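Long-range contacts in CcbJ (Streptomyces caelestis, PDB 4HGZ), which probably transfers a methyl group from S-adenosyl-L-methionine to a nitrogen atom of its substrate, as an N-methyltransferase: residues Asp49-Ala54 with Ala77-Asp82; Pro65-Gly70 with His88-Ser93; Leu69-Gly74 with Asp98-Lys103; Thr73-Phe78 with Phe134-Thr139. One frame throughout, in Å; residues are numbered along the deposited sequence.

Contact 1. Residues Asp49-Ala54 with Ala77-Asp82; sequences DGREAA and AFPLAD
Arg51 and Ala54 meet Pro79, Leu80 and Asp82 where two helices lie on the same side of the Rossmann-like methyltransferase sheet. The axes of the segments 50-54 and 77-82 approach to 8.1 Å and cross at -55°. Alanine suits this place because its lone methyl lets the backbones come close: Ala54 CB lies 3.6 Å from Pro79 CB and 4.0 Å from Leu80 CG. Leu80 turns its branched end to Ala54, with CD2 3.7 Å from Ala54 O. Pro79 offers a compact apolar ring. The Arg51 side chain crosses it at about a right angle, and Pro79 CG lies over one face of the guanidinium, offset toward its rim.

Arg51 starts out pointing away from the partner helix, but the bend at chi2 (-60°) swings its long chain across to Asp82. There Asp82 OD2 sits at the guanidinium edge, only 3° out of plane, and accepts from Arg51 NH1 at 3.3 Å through its anti lone pair. A weak bond from Arg51 NH2 reaches the same oxygen. Asp82 OD1 accepts instead from Asn109, so the carboxylate is shared between two partners.

Beyond the contact, Leu80 rests on Val87 of strand 87-91, while Phe78 turns to Leu100 of helix 94-106, placing helix 77-82 between helix 50-61 and helix 94-106.

Contact 2. Residues Pro65-Gly70 with His88-Ser93; sequences PVLELG and HGVESS
Leu67, Glu68 and Leu69 pair with His88, Gly89 and Val90 as adjacent parallel strands of the Rossmann-like sheet, the two outer members of a beta-alpha-beta unit that crosses over through helix 77-82. A regular ladder joins them. Val66 O accepts from His88 N, Glu68 gives its N to His88 O and its O to Val90 N, and Gly70 N reaches Val90 O, each at 2.9 Å. The last bond is the least straight, 130° at the hydrogen, where strand 66-69 gives way to loop. Packing is tight in the buried middle. Leu67 has CG anti to its backbone N (chi1 -177°), which brings CD1 across to His88 CB at 3.8 Å and to Val90 CG2 at 4.0 Å. Gly89, bridged to Glu68, has no side chain, and its CA lies 3.6 Å from Glu68 O in a CA-H...O contact.

The ends are looser and partly exposed. At the start, His88 ND1 is hydrogen-bonded to Tyr130 OH and NE2 to Glu86 OE2. At the other end lies Glu91, one of the residues that bind S-adenosylhomocysteine. Its OE2 lies 3.5 Å from Gly70 C and accepts from Gly72 N, while OE1 accepts from Ser93 N at 3.1 Å, on the anti side and 19° out of the carboxylate plane.

Contact 3. Residues Leu69-Gly74 with Asp98-Lys103; sequences LGVGTG and DKLREK
Thr73, Leu100 and Lys103 carry the contact between helix 94-106 and the glycine-rich loop that follows strand 66-69, the segment which in Rossmann-like methyltransferases borders the cofactor pocket. Thr73 gives most of the loop's share. Its methyl CG2 lies alongside Lys99 CB at 4.2 Å, the two side chains pointing the same way, while its carbonyl O accepts a hydrogen bond from the ammonium of Lys103, with NZ 2.9 Å from Thr73 O. The donor stands above the carbonyl plane, 36° out of it. Lysine suits the spot because its long chain, bent at chi3 (61°), carries the charge to a backbone oxygen.

Leu100 is the apolar counterpart. With CG anti to the backbone N (chi1 174°), its two methyls straddle different parts of the loop: CD1 packs 3.6 Å from Gly74 CA, and CD2 meets Val71 CG1 at 4.0 Å, the two side chains crossing at about a right angle. Gly74 has no side chain, which lets that first methyl settle directly on its backbone. A type II' turn from Val71 to Gly74, closed by Gly74 N to Val71 O, shapes the surface they pack on.

Elsewhere Val71 touches Ala77 of helix 77-82, and Leu100 bridges Phe78 of that helix and Pro115 of strand 113-117, so the contact ties loop, helices and sheet edge together.

Contact 4. Residues Thr73-Phe78 with Phe134-Thr139; sequences TGRVAF and FAAFNT
Val76 faces Phe134 and Ala136 where the residues leading into helix 77-82 meet the end of strand 130-135, in the Rossmann-like sheet, and the loop after it. From CB, which points toward the strand, the side chain forks. Branch CG1 stands anti to the backbone N (chi1 -170°) and reaches the Phe134 ring, 3.8 Å from CE1 and 3.9 Å from CZ, the two side chains coming from opposite directions. Branch CG2 turns to the loop after the strand, 4.4 Å from Ala136 CB, and also lies over one face of the Arg75 guanidinium, 3.8 Å above its plane and offset toward its rim. A beta-branched valine thus fills two directions at once, and the small Ala136 leaves room for it.

Arg75, a residue that binds S-adenosylhomocysteine, extends past this apolar patch and bends at chi3. Its NH2 comes 3.9 Å from Ala136 CB and 4.0 Å from Phe137 CB, while the Phe137 ring leads away. Within the loop, Ala136 O accepts from both N and OG1 of Thr139, two bonds on one oxygen.

No hydrogen bond joins the two segments. The contact is van der Waals in character, and the polar partner of Arg75 lies outside it, in the salt bridge with Asp49.

In the fold
Contacts 2, 3 and 4 all meet around the carboxyl end of strand 66-69. Contact 2 shares Leu69 and Gly70 with contact 3, and Val71 N lies 3.0 Å from Val90 O. Contact 4 joins the sheet on the other side of that strand, with Leu69 N 2.8 Å from Phe134 O. Contact 1 adjoins contact 4, their centres about 9 Å apart: both use helix 77-82, and Asp49 OD1 is 2.9 Å from Arg75 NH1. Glu91 in contact 2 and Arg75 in contact 4, whose side chains are about 10 Å apart, both belong to the S-adenosylhomocysteine site. The glycine-rich loop of contact 3 links them, consistent with its position beside the cofactor pocket.

Contact 1. Residues Asp49-Ala54 with Ala77-Asp82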
# COMPACT_ATOMS: atom_id res chain seq x y z
N ASP C 49 6.05 -20.71 -22.09
CA ASP C 49 7.41 -20.69 -22.61
C ASP C 49 8.02 -22.08 -22.83
O ASP C 49 9.25 -22.23 -22.84
CB ASP C 49 8.31 -19.84 -21.71
CG ASP C 49 8.53 -20.44 -20.35
OD1 ASP C 49 7.93 -21.50 -20.05
OD2 ASP C 49 9.32 -19.85 -19.57
N GLY C 50 7.16 -23.09 -23.02
CA GLY C 50 7.66 -24.42 -23.32
C GLY C 50 8.72 -24.33 -24.40
O GLY C 50 9.87 -24.75 -24.21
N ARG C 51 8.35 -23.75 -25.53
CA ARG C 51 9.27 -23.59 -26.65
C ARG C 51 10.60 -22.98 -26.23
O ARG C 51 11.66 -23.47 -26.60
CB ARG C 51 8.65 -22.72 -27.73
CG ARG C 51 7.60 -23.42 -28.55
CD ARG C 51 8.20 -24.60 -29.23
NE ARG C 51 7.17 -25.37 -29.92
CZ ARG C 51 7.32 -26.62 -30.35
NH1 ARG C 51 8.47 -27.27 -30.17
NH2 ARG C 51 6.31 -27.22 -30.97
N GLU C 52 10.55 -21.89 -25.48
CA GLU C 52 11.78 -21.17 -25.16
C GLU C 52 12.66 -21.97 -24.21
O GLU C 52 13.88 -21.99 -24.37
CB GLU C 52 11.48 -19.77 -24.60
CG GLU C 52 10.88 -18.80 -25.63
CD GLU C 52 9.51 -19.25 -26.11
OE1 GLU C 52 8.90 -20.11 -25.43
OE2 GLU C 52 9.06 -18.76 -27.17
N ALA C 53 12.04 -22.63 -23.24
CA ALA C 53 12.77 -23.51 -22.35
C ALA C 53 13.50 -24.55 -23.17
O ALA C 53 14.68 -24.84 -22.93
CB ALA C 53 11.83 -24.18 -21.36
N ALA C 54 12.80 -25.12 -24.15
CA ALA C 54 13.38 -26.19 -24.95
C ALA C 54 14.64 -25.68 -25.65
O ALA C 54 15.72 -26.25 -25.52
CB ALA C 54 12.36 -26.73 -25.96
N ALA C 77 9.20 -31.14 -22.56
CA ALA C 77 9.79 -32.35 -23.13
C ALA C 77 9.48 -32.53 -24.62
O ALA C 77 10.36 -32.88 -25.40
CB ALA C 77 9.37 -33.60 -22.34
N PHE C 78 8.24 -32.28 -25.01
CA PHE C 78 7.90 -32.46 -26.42
C PHE C 78 8.53 -31.41 -27.34
O PHE C 78 9.05 -31.75 -28.41
CB PHE C 78 6.38 -32.54 -26.60
CG PHE C 78 5.80 -33.79 -26.03
CD1 PHE C 78 6.14 -35.02 -26.56
CD2 PHE C 78 4.93 -33.74 -24.95
CE1 PHE C 78 5.61 -36.18 -26.03
CE2 PHE C 78 4.41 -34.90 -24.42
CZ PHE C 78 4.75 -36.12 -24.97
N PRO C 79 8.48 -30.13 -26.95
CA PRO C 79 9.27 -29.18 -27.71
C PRO C 79 10.74 -29.59 -27.74
O PRO C 79 11.41 -29.38 -28.75
CB PRO C 79 9.08 -27.88 -26.93
CG PRO C 79 7.68 -27.99 -26.43
CD PRO C 79 7.50 -29.46 -26.08
N LEU C 80 11.25 -30.18 -26.67
CA LEU C 80 12.61 -30.69 -26.72
C LEU C 80 12.74 -31.76 -27.80
O LEU C 80 13.71 -31.79 -28.55
CB LEU C 80 13.05 -31.25 -25.37
CG LEU C 80 13.79 -30.21 -24.51
CD1 LEU C 80 13.99 -30.70 -23.08
CD2 LEU C 80 15.13 -29.84 -25.15
N ALA C 81 11.74 -32.62 -27.87
CA ALA C 81 11.80 -33.75 -28.78
C ALA C 81 11.77 -33.26 -30.21
O ALA C 81 12.31 -33.90 -31.10
CB ALA C 81 10.67 -34.74 -28.49
N ASP C 82 11.15 -32.10 -30.43
CA ASP C 82 11.11 -31.48 -31.77
C ASP C 82 12.47 -30.93 -32.23
O ASP C 82 12.68 -30.73 -33.43
CB ASP C 82 10.05 -30.37 -31.85
CG ASP C 82 8.62 -30.92 -31.88
OD1 ASP C 82 8.40 -32.04 -32.40
OD2 ASP C 82 7.71 -30.22 -31.39

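Contact 2. Residues Pro65-Gly70 with His88-Ser93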
# COMPACT_ATOMS: atom_id res chain seq x y z
N PRO C 65 21.74 -36.72 -24.05
CA PRO C 65 20.42 -36.78 -23.39
C PRO C 65 20.28 -35.89 -22.15
O PRO C 65 21.24 -35.72 -21.39
CB PRO C 65 20.29 -38.25 -22.98
CG PRO C 65 21.71 -38.73 -22.82
CD PRO C 65 22.64 -37.78 -23.55
N VAL C 66 19.09 -35.35 -21.95
CA VAL C 66 18.84 -34.49 -20.80
C VAL C 66 17.77 -35.07 -19.90
O VAL C 66 16.93 -35.86 -20.34
CB VAL C 66 18.41 -33.07 -21.24
CG1 VAL C 66 19.44 -32.47 -22.18
CG2 VAL C 66 17.05 -33.12 -21.90
N LEU C 67 17.79 -34.67 -18.64
CA LEU C 67 16.84 -35.16 -17.66
C LEU C 67 15.99 -34.00 -17.16
O LEU C 67 16.53 -33.02 -16.65
CB LEU C 67 17.60 -35.78 -16.48
CG LEU C 67 16.76 -36.42 -15.38
CD1 LEU C 67 16.33 -37.81 -15.80
CD2 LEU C 67 17.55 -36.47 -14.08
N GLU C 68 14.67 -34.10 -17.33
CA GLU C 68 13.78 -33.11 -16.75
C GLU C 68 13.17 -33.61 -15.44
O GLU C 68 12.46 -34.60 -15.41
CB GLU C 68 12.66 -32.67 -17.71
CG GLU C 68 11.79 -31.58 -17.06
CD GLU C 68 10.65 -31.05 -17.93
OE1 GLU C 68 10.42 -31.59 -19.03
OE2 GLU C 68 9.98 -30.09 -17.48
N LEU C 69 13.47 -32.91 -14.35
CA LEU C 69 12.81 -33.17 -13.09
C LEU C 69 11.45 -32.49 -13.12
O LEU C 69 11.36 -31.30 -13.38
CB LEU C 69 13.63 -32.60 -11.95
CG LEU C 69 15.07 -33.09 -11.86
CD1 LEU C 69 15.71 -32.59 -10.58
CD2 LEU C 69 15.10 -34.60 -11.90
N GLY C 70 10.38 -33.25 -12.87
CA GLY C 70 9.03 -32.69 -12.85
C GLY C 70 8.52 -32.43 -14.24
O GLY C 70 8.12 -31.32 -14.57
N HIS C 88 14.80 -37.78 -20.97
CA HIS C 88 14.28 -38.62 -19.90
C HIS C 88 13.55 -37.71 -18.90
O HIS C 88 14.13 -36.74 -18.39
CB HIS C 88 15.43 -39.33 -19.20
CG HIS C 88 16.23 -40.20 -20.12
ND1 HIS C 88 17.20 -41.07 -19.68
CD2 HIS C 88 16.17 -40.35 -21.47
CE1 HIS C 88 17.72 -41.71 -20.71
NE2 HIS C 88 17.11 -41.29 -21.81
N GLY C 89 12.28 -38.00 -18.64
CA GLY C 89 11.51 -37.15 -17.73
C GLY C 89 11.01 -37.87 -16.49
O GLY C 89 10.30 -38.87 -16.59
N VAL C 90 11.38 -37.34 -15.33
CA VAL C 90 10.91 -37.87 -14.06
C VAL C 90 9.65 -37.15 -13.57
O VAL C 90 9.58 -35.93 -13.61
CB VAL C 90 11.98 -37.75 -12.98
CG1 VAL C 90 11.44 -38.21 -11.64
CG2 VAL C 90 13.21 -38.57 -13.36
N GLU C 91 8.67 -37.91 -13.10
CA GLU C 91 7.42 -37.36 -12.59
C GLU C 91 6.80 -38.30 -11.54
O GLU C 91 6.68 -39.50 -11.79
CB GLU C 91 6.42 -37.17 -13.72
CG GLU C 91 5.08 -36.63 -13.25
CD GLU C 91 5.24 -35.36 -12.46
OE1 GLU C 91 4.61 -35.23 -11.38
OE2 GLU C 91 6.02 -34.49 -12.92
N SER C 92 6.41 -37.75 -10.39
CA SER C 92 5.84 -38.54 -9.30
C SER C 92 4.35 -38.78 -9.44
O SER C 92 3.82 -39.75 -8.89
CB SER C 92 6.13 -37.89 -7.94
OG SER C 92 5.63 -36.57 -7.88
N SER C 93 3.66 -37.91 -10.16
CA SER C 93 2.23 -38.04 -10.37
C SER C 93 1.92 -39.08 -11.44
O SER C 93 2.24 -38.89 -12.61
CB SER C 93 1.61 -36.70 -10.76
OG SER C 93 0.29 -36.89 -11.24

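Contact 3. Residues Leu69-Gly74 with Asp98-Lys103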
# COMPACT_ATOMS: atom_id res chain seq x y z
N LEU C 69 13.47 -32.91 -14.35
CA LEU C 69 12.81 -33.17 -13.09
C LEU C 69 11.45 -32.49 -13.12
O LEU C 69 11.36 -31.30 -13.38
CB LEU C 69 13.63 -32.60 -11.95
CG LEU C 69 15.07 -33.09 -11.86
CD1 LEU C 69 15.71 -32.59 -10.58
CD2 LEU C 69 15.10 -34.60 -11.90
N GLY C 70 10.38 -33.25 -12.87
CA GLY C 70 9.03 -32.69 -12.85
C GLY C 70 8.52 -32.43 -14.24
O GLY C 70 8.12 -31.32 -14.57
N VAL C 71 8.51 -33.47 -15.06
CA VAL C 71 8.22 -33.34 -16.48
C VAL C 71 6.73 -33.21 -16.78
O VAL C 71 6.35 -32.96 -17.92
CB VAL C 71 8.81 -34.55 -17.22
CG1 VAL C 71 8.07 -35.82 -16.81
CG2 VAL C 71 8.78 -34.35 -18.73
N GLY C 72 5.88 -33.38 -15.77
CA GLY C 72 4.43 -33.23 -15.96
C GLY C 72 3.89 -33.95 -17.18
O GLY C 72 4.10 -35.15 -17.34
N THR C 73 3.18 -33.24 -18.05
CA THR C 73 2.63 -33.85 -19.25
C THR C 73 3.47 -33.55 -20.49
O THR C 73 3.02 -33.75 -21.62
CB THR C 73 1.18 -33.41 -19.52
OG1 THR C 73 1.15 -31.99 -19.71
CG2 THR C 73 0.26 -33.80 -18.37
N GLY C 74 4.69 -33.06 -20.28
CA GLY C 74 5.64 -32.87 -21.38
C GLY C 74 5.68 -31.48 -21.98
O GLY C 74 6.10 -31.30 -23.13
N ASP C 98 1.06 -40.97 -16.89
CA ASP C 98 0.26 -41.75 -17.80
C ASP C 98 -0.05 -40.93 -19.05
O ASP C 98 0.08 -41.41 -20.17
CB ASP C 98 -1.02 -42.25 -17.13
CG ASP C 98 -0.78 -43.48 -16.24
OD1 ASP C 98 0.29 -44.10 -16.38
OD2 ASP C 98 -1.66 -43.82 -15.42
N LYS C 99 -0.43 -39.67 -18.85
CA LYS C 99 -0.77 -38.79 -19.96
C LYS C 99 0.43 -38.51 -20.85
O LYS C 99 0.33 -38.56 -22.07
CB LYS C 99 -1.36 -37.48 -19.47
CG LYS C 99 -2.86 -37.44 -19.53
CD LYS C 99 -3.35 -36.06 -19.92
CE LYS C 99 -4.65 -36.15 -20.70
NZ LYS C 99 -4.93 -34.89 -21.45
N LEU C 100 1.57 -38.20 -20.25
CA LEU C 100 2.78 -38.03 -21.02
C LEU C 100 3.01 -39.24 -21.92
O LEU C 100 3.38 -39.09 -23.08
CB LEU C 100 3.97 -37.78 -20.10
CG LEU C 100 5.31 -37.73 -20.83
CD1 LEU C 100 5.43 -36.44 -21.57
CD2 LEU C 100 6.48 -37.87 -19.88
N ARG C 101 2.78 -40.44 -21.40
CA ARG C 101 2.99 -41.67 -22.16
C ARG C 101 2.03 -41.75 -23.34
O ARG C 101 2.41 -42.17 -24.43
CB ARG C 101 2.78 -42.89 -21.28
CG ARG C 101 3.92 -43.19 -20.34
CD ARG C 101 3.98 -44.67 -20.08
NE ARG C 101 4.97 -45.02 -19.08
CZ ARG C 101 4.66 -45.38 -17.84
NH1 ARG C 101 3.39 -45.42 -17.47
NH2 ARG C 101 5.62 -45.70 -16.98
N GLU C 102 0.79 -41.37 -23.10
CA GLU C 102 -0.24 -41.40 -24.12
C GLU C 102 0.13 -40.44 -25.26
O GLU C 102 0.20 -40.83 -26.42
CB GLU C 102 -1.57 -41.01 -23.50
CG GLU C 102 -2.80 -41.38 -24.30
CD GLU C 102 -4.09 -41.07 -23.55
OE1 GLU C 102 -4.01 -40.65 -22.37
OE2 GLU C 102 -5.18 -41.26 -24.14
N LYS C 103 0.38 -39.19 -24.90
CA LYS C 103 0.79 -38.17 -25.87
C LYS C 103 2.05 -38.58 -26.62
O LYS C 103 2.16 -38.36 -27.83
CB LYS C 103 0.98 -36.82 -25.18
CG LYS C 103 -0.34 -36.16 -24.78
CD LYS C 103 -0.16 -35.10 -23.70
CE LYS C 103 0.74 -33.98 -24.16
NZ LYS C 103 0.75 -32.85 -23.18

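Contact 4. Residues Thr73-Phe78 with Phe134-Thr139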
# COMPACT_ATOMS: atom_id res chain seq x y z
N THR C 73 3.18 -33.24 -18.05
CA THR C 73 2.63 -33.85 -19.25
C THR C 73 3.47 -33.55 -20.49
O THR C 73 3.02 -33.75 -21.62
CB THR C 73 1.18 -33.41 -19.52
OG1 THR C 73 1.15 -31.99 -19.71
CG2 THR C 73 0.26 -33.80 -18.37
N GLY C 74 4.69 -33.06 -20.28
CA GLY C 74 5.64 -32.87 -21.38
C GLY C 74 5.68 -31.48 -21.98
O GLY C 74 6.10 -31.30 -23.13
N ARG C 75 5.28 -30.49 -21.19
CA ARG C 75 5.22 -29.11 -21.66
C ARG C 75 6.54 -28.67 -22.29
O ARG C 75 6.56 -28.01 -23.32
CB ARG C 75 4.84 -28.17 -20.53
CG ARG C 75 4.73 -26.75 -20.95
CD ARG C 75 4.37 -25.84 -19.79
NE ARG C 75 5.41 -25.81 -18.75
CZ ARG C 75 6.43 -24.96 -18.74
NH1 ARG C 75 6.58 -24.09 -19.73
NH2 ARG C 75 7.31 -24.99 -17.75
N VAL C 76 7.65 -29.04 -21.65
CA VAL C 76 8.97 -28.74 -22.17
C VAL C 76 9.57 -29.93 -22.95
O VAL C 76 10.33 -29.73 -23.89
CB VAL C 76 9.93 -28.37 -21.02
CG1 VAL C 76 11.25 -27.83 -21.57
CG2 VAL C 76 9.28 -27.34 -20.09
N ALA C 77 9.20 -31.14 -22.56
CA ALA C 77 9.79 -32.35 -23.13
C ALA C 77 9.48 -32.53 -24.62
O ALA C 77 10.36 -32.88 -25.40
CB ALA C 77 9.37 -33.60 -22.34
N PHE C 78 8.24 -32.28 -25.01
CA PHE C 78 7.90 -32.46 -26.42
C PHE C 78 8.53 -31.41 -27.34
O PHE C 78 9.05 -31.75 -28.41
CB PHE C 78 6.38 -32.54 -26.60
CG PHE C 78 5.80 -33.79 -26.03
CD1 PHE C 78 6.14 -35.02 -26.56
CD2 PHE C 78 4.93 -33.74 -24.95
CE1 PHE C 78 5.61 -36.18 -26.03
CE2 PHE C 78 4.41 -34.90 -24.42
CZ PHE C 78 4.75 -36.12 -24.97
N PHE C 134 17.43 -30.42 -15.60
CA PHE C 134 16.71 -29.18 -15.36
C PHE C 134 15.39 -29.35 -14.65
O PHE C 134 14.78 -30.43 -14.65
CB PHE C 134 16.51 -28.36 -16.64
CG PHE C 134 15.53 -28.96 -17.61
CD1 PHE C 134 14.23 -28.49 -17.67
CD2 PHE C 134 15.92 -29.96 -18.49
CE1 PHE C 134 13.32 -29.02 -18.58
CE2 PHE C 134 15.02 -30.50 -19.41
CZ PHE C 134 13.72 -30.03 -19.45
N ALA C 135 14.95 -28.24 -14.07
CA ALA C 135 13.75 -28.19 -13.28
C ALA C 135 13.05 -26.87 -13.55
O ALA C 135 13.44 -25.83 -13.04
CB ALA C 135 14.11 -28.34 -11.82
N ALA C 136 12.00 -26.91 -14.35
CA ALA C 136 11.27 -25.72 -14.76
C ALA C 136 10.17 -25.32 -13.78
O ALA C 136 9.84 -26.05 -12.86
CB ALA C 136 10.69 -25.93 -16.14
N PHE C 137 9.62 -24.13 -13.99
CA PHE C 137 8.52 -23.60 -13.19
C PHE C 137 8.43 -24.14 -11.76
O PHE C 137 7.55 -24.93 -11.43
CB PHE C 137 7.19 -23.81 -13.91
CG PHE C 137 6.11 -22.86 -13.47
CD1 PHE C 137 6.41 -21.52 -13.23
CD2 PHE C 137 4.80 -23.30 -13.29
CE1 PHE C 137 5.42 -20.62 -12.82
CE2 PHE C 137 3.80 -22.41 -12.88
CZ PHE C 137 4.11 -21.06 -12.65
N ASN C 138 9.35 -23.70 -10.91
CA ASN C 138 9.29 -23.96 -9.47
C ASN C 138 9.36 -25.41 -9.03
O ASN C 138 9.03 -25.72 -7.89
CB ASN C 138 8.05 -23.31 -8.85
CG ASN C 138 8.08 -21.80 -8.94
OD1 ASN C 138 9.14 -21.18 -8.84
ND2 ASN C 138 6.93 -21.20 -9.15
N THR C 139 9.80 -26.30 -9.90
CA THR C 139 9.85 -27.70 -9.52
C THR C 139 10.77 -27.90 -8.30
O THR C 139 10.41 -28.58 -7.34
CB THR C 139 10.28 -28.60 -10.68
OG1 THR C 139 9.17 -28.76 -11.56
CG2 THR C 139 10.66 -29.99 -10.16